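Local structure of large ribosomal subunit protein uL10 (Thermotoga maritima, 1ZAV) at residues 96-99 with 100-104. The protein probably forms part of the ribosomal stalk, binding large-subunit rRNA and helping the ribosome interact with GTP-bound translation factors. Numbering follows the deposited sequence.
Sequences AVKI and IYNFY
A run of more than two turns of the alpha-helix 94-106 is defined here by successive i to i+4 bonds, with Lys98 and Asn102 as its side-chain pair. Ile100 N donates to Ala96 O over 3.1 Å, and Asn102 N reaches Lys98 O at 2.9 Å with an N-H...O angle of 167°. Tyr101 N donates to Val97 O at 2.9 Å, whereas the bond from Phe103 N to Ile99 O is weak, its angle only 129°.

Within the uL10 fold, the helix packs against the antiparallel sheet and its flanking helices: Val97 meets Leu24 and Leu26 of strand 24-28 and also touches Val129 and Ile132 of helix 126-133, while Ile99 touches Arg44, Leu45 and Lys48 of helix 35-49.

Lys98 and Asn102 run side by side in the same direction. With CG anti to the backbone N (chi1 -177°), the lysine brings its own CG to 3.6 Å from Asn102 OD1, a van der Waals contact between methylene and amide. Bends at chi3 and chi4 then carry NZ to Ala133 O, its hydrogen-bond partner at the end of helix 126-133. Asn102 OD1 also sits 3.4 Å from Lys98 O; both are acceptors, so no bond joins them. Shortening Asn102 to an alanine would probably leave Lys98 CG without its amide neighbour and open a gap beside the chain, though NZ could still be held by Ala133 O. Ile100 sets CG2 between its backbone N and carbonyl carbon, which lays that methyl 3.3 Å from Val97 O.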
ATOM      1  N   ALA A  96      -8.588  20.173  -3.807  1.00 38.45           N
ATOM      2  CA  ALA A  96      -9.864  20.879  -3.711  1.00 36.83           C
ATOM      3  C   ALA A  96     -10.842  20.083  -2.853  1.00 37.61           C
ATOM      4  O   ALA A  96     -11.647  20.655  -2.116  1.00 36.18           O
ATOM      5  CB  ALA A  96     -10.458  21.114  -5.108  1.00 39.56           C
ATOM      6  N   VAL A  97     -10.788  18.762  -2.958  1.00 39.15           N
ATOM      7  CA  VAL A  97     -11.676  17.936  -2.149  1.00 40.90           C
ATOM      8  C   VAL A  97     -11.316  18.164  -0.670  1.00 40.90           C
ATOM      9  O   VAL A  97     -12.192  18.384   0.169  1.00 40.94           O
ATOM     10  CB  VAL A  97     -11.538  16.449  -2.509  1.00 41.62           C
ATOM     11  CG1 VAL A  97     -12.524  15.618  -1.673  1.00 38.51           C
ATOM     12  CG2 VAL A  97     -11.808  16.244  -4.015  1.00 38.88           C
ATOM     13  N   LYS A  98     -10.024  18.142  -0.365  1.00 44.28           N
ATOM     14  CA  LYS A  98      -9.560  18.365   1.009  1.00 44.50           C
ATOM     15  C   LYS A  98     -10.012  19.717   1.538  1.00 45.18           C
ATOM     16  O   LYS A  98     -10.427  19.842   2.696  1.00 45.07           O
ATOM     17  CB  LYS A  98      -8.033  18.298   1.079  1.00 47.91           C
ATOM     18  CG  LYS A  98      -7.484  18.450   2.501  1.00 51.29           C
ATOM     19  CD  LYS A  98      -5.995  18.763   2.508  1.00 55.92           C
ATOM     20  CE  LYS A  98      -5.204  17.802   1.629  1.00 59.57           C
ATOM     21  NZ  LYS A  98      -5.305  16.383   2.082  1.00 62.95           N
ATOM     22  N   ILE A  99      -9.912  20.740   0.691  1.00 45.40           N
ATOM     23  CA  ILE A  99     -10.312  22.082   1.077  1.00 43.86           C
ATOM     24  C   ILE A  99     -11.790  22.180   1.460  1.00 43.63           C
ATOM     25  O   ILE A  99     -12.130  22.759   2.490  1.00 39.27           O
ATOM     26  CB  ILE A  99      -9.996  23.118  -0.058  1.00 44.00           C
ATOM     27  CG1 ILE A  99      -8.479  23.277  -0.201  1.00 45.52           C
ATOM     28  CG2 ILE A  99     -10.628  24.479   0.260  1.00 40.89           C
ATOM     29  CD1 ILE A  99      -8.040  24.124  -1.385  1.00 41.99           C
ATOM     30  N   ILE A 100     -12.679  21.613   0.648  1.00 40.48           N
ATOM     31  CA  ILE A 100     -14.092  21.718   0.968  1.00 39.53           C
ATOM     32  C   ILE A 100     -14.478  20.776   2.104  1.00 38.84           C
ATOM     33  O   ILE A 100     -15.418  21.042   2.852  1.00 39.67           O
ATOM     34  CB  ILE A 100     -14.979  21.442  -0.271  1.00 37.81           C
ATOM     35  CG1 ILE A 100     -16.413  21.907   0.009  1.00 37.97           C
ATOM     36  CG2 ILE A 100     -14.942  19.969  -0.614  1.00 37.98           C
ATOM     37  CD1 ILE A 100     -17.342  21.797  -1.190  1.00 40.84           C
ATOM     38  N   TYR A 101     -13.748  19.676   2.232  1.00 40.32           N
ATOM     39  CA  TYR A 101     -14.009  18.717   3.307  1.00 43.41           C
ATOM     40  C   TYR A 101     -13.707  19.407   4.649  1.00 43.83           C
ATOM     41  O   TYR A 101     -14.518  19.379   5.572  1.00 42.95           O
ATOM     42  CB  TYR A 101     -13.106  17.488   3.159  1.00 46.84           C
ATOM     43  CG  TYR A 101     -13.321  16.429   4.226  1.00 51.61           C
ATOM     44  CD1 TYR A 101     -14.413  15.563   4.166  1.00 53.75           C
ATOM     45  CD2 TYR A 101     -12.436  16.303   5.301  1.00 53.62           C
ATOM     46  CE1 TYR A 101     -14.619  14.588   5.152  1.00 57.51           C
ATOM     47  CE2 TYR A 101     -12.633  15.337   6.293  1.00 56.54           C
ATOM     48  CZ  TYR A 101     -13.726  14.484   6.210  1.00 57.59           C
ATOM     49  OH  TYR A 101     -13.922  13.527   7.183  1.00 60.86           O
ATOM     50  N   ASN A 102     -12.542  20.039   4.739  1.00 45.35           N
ATOM     51  CA  ASN A 102     -12.144  20.732   5.964  1.00 47.07           C
ATOM     52  C   ASN A 102     -12.951  22.007   6.216  1.00 47.75           C
ATOM     53  O   ASN A 102     -13.022  22.491   7.348  1.00 46.86           O
ATOM     54  CB  ASN A 102     -10.646  21.052   5.915  1.00 47.50           C
ATOM     55  CG  ASN A 102      -9.777  19.804   6.011  1.00 47.98           C
ATOM     56  OD1 ASN A 102      -8.622  19.802   5.582  1.00 48.55           O
ATOM     57  ND2 ASN A 102     -10.332  18.735   6.582  1.00 48.32           N
ATOM     58  N   PHE A 103     -13.563  22.557   5.168  1.00 46.17           N
ATOM     59  CA  PHE A 103     -14.363  23.762   5.327  1.00 45.73           C
ATOM     60  C   PHE A 103     -15.668  23.390   6.019  1.00 46.73           C
ATOM     61  O   PHE A 103     -16.092  24.062   6.965  1.00 46.36           O
ATOM     62  CB  PHE A 103     -14.670  24.403   3.966  1.00 45.03           C
ATOM     63  CG  PHE A 103     -15.494  25.660   4.060  1.00 44.83           C
ATOM     64  CD1 PHE A 103     -14.900  26.874   4.386  1.00 44.91           C
ATOM     65  CD2 PHE A 103     -16.863  25.625   3.829  1.00 43.76           C
ATOM     66  CE1 PHE A 103     -15.659  28.035   4.484  1.00 47.04           C
ATOM     67  CE2 PHE A 103     -17.635  26.772   3.926  1.00 45.57           C
ATOM     68  CZ  PHE A 103     -17.032  27.986   4.252  1.00 47.02           C
ATOM     69  N   TYR A 104     -16.308  22.326   5.536  1.00 45.02           N
ATOM     70  CA  TYR A 104     -17.560  21.864   6.122  1.00 46.10           C
ATOM     71  C   TYR A 104     -17.310  21.476   7.576  1.00 47.69           C
ATOM     72  O   TYR A 104     -18.163  21.681   8.435  1.00 46.91           O
ATOM     73  CB  TYR A 104     -18.115  20.663   5.347  1.00 45.72           C
ATOM     74  CG  TYR A 104     -19.055  21.050   4.223  1.00 43.26           C
ATOM     75  CD1 TYR A 104     -18.647  21.924   3.214  1.00 44.60           C
ATOM     76  CD2 TYR A 104     -20.367  20.577   4.193  1.00 44.08           C
ATOM     77  CE1 TYR A 104     -19.530  22.328   2.199  1.00 43.27           C
ATOM     78  CE2 TYR A 104     -21.256  20.967   3.187  1.00 43.78           C
ATOM     79  CZ  TYR A 104     -20.829  21.846   2.196  1.00 44.09           C
ATOM     80  OH  TYR A 104     -21.707  22.250   1.218  1.00 42.91           O
TER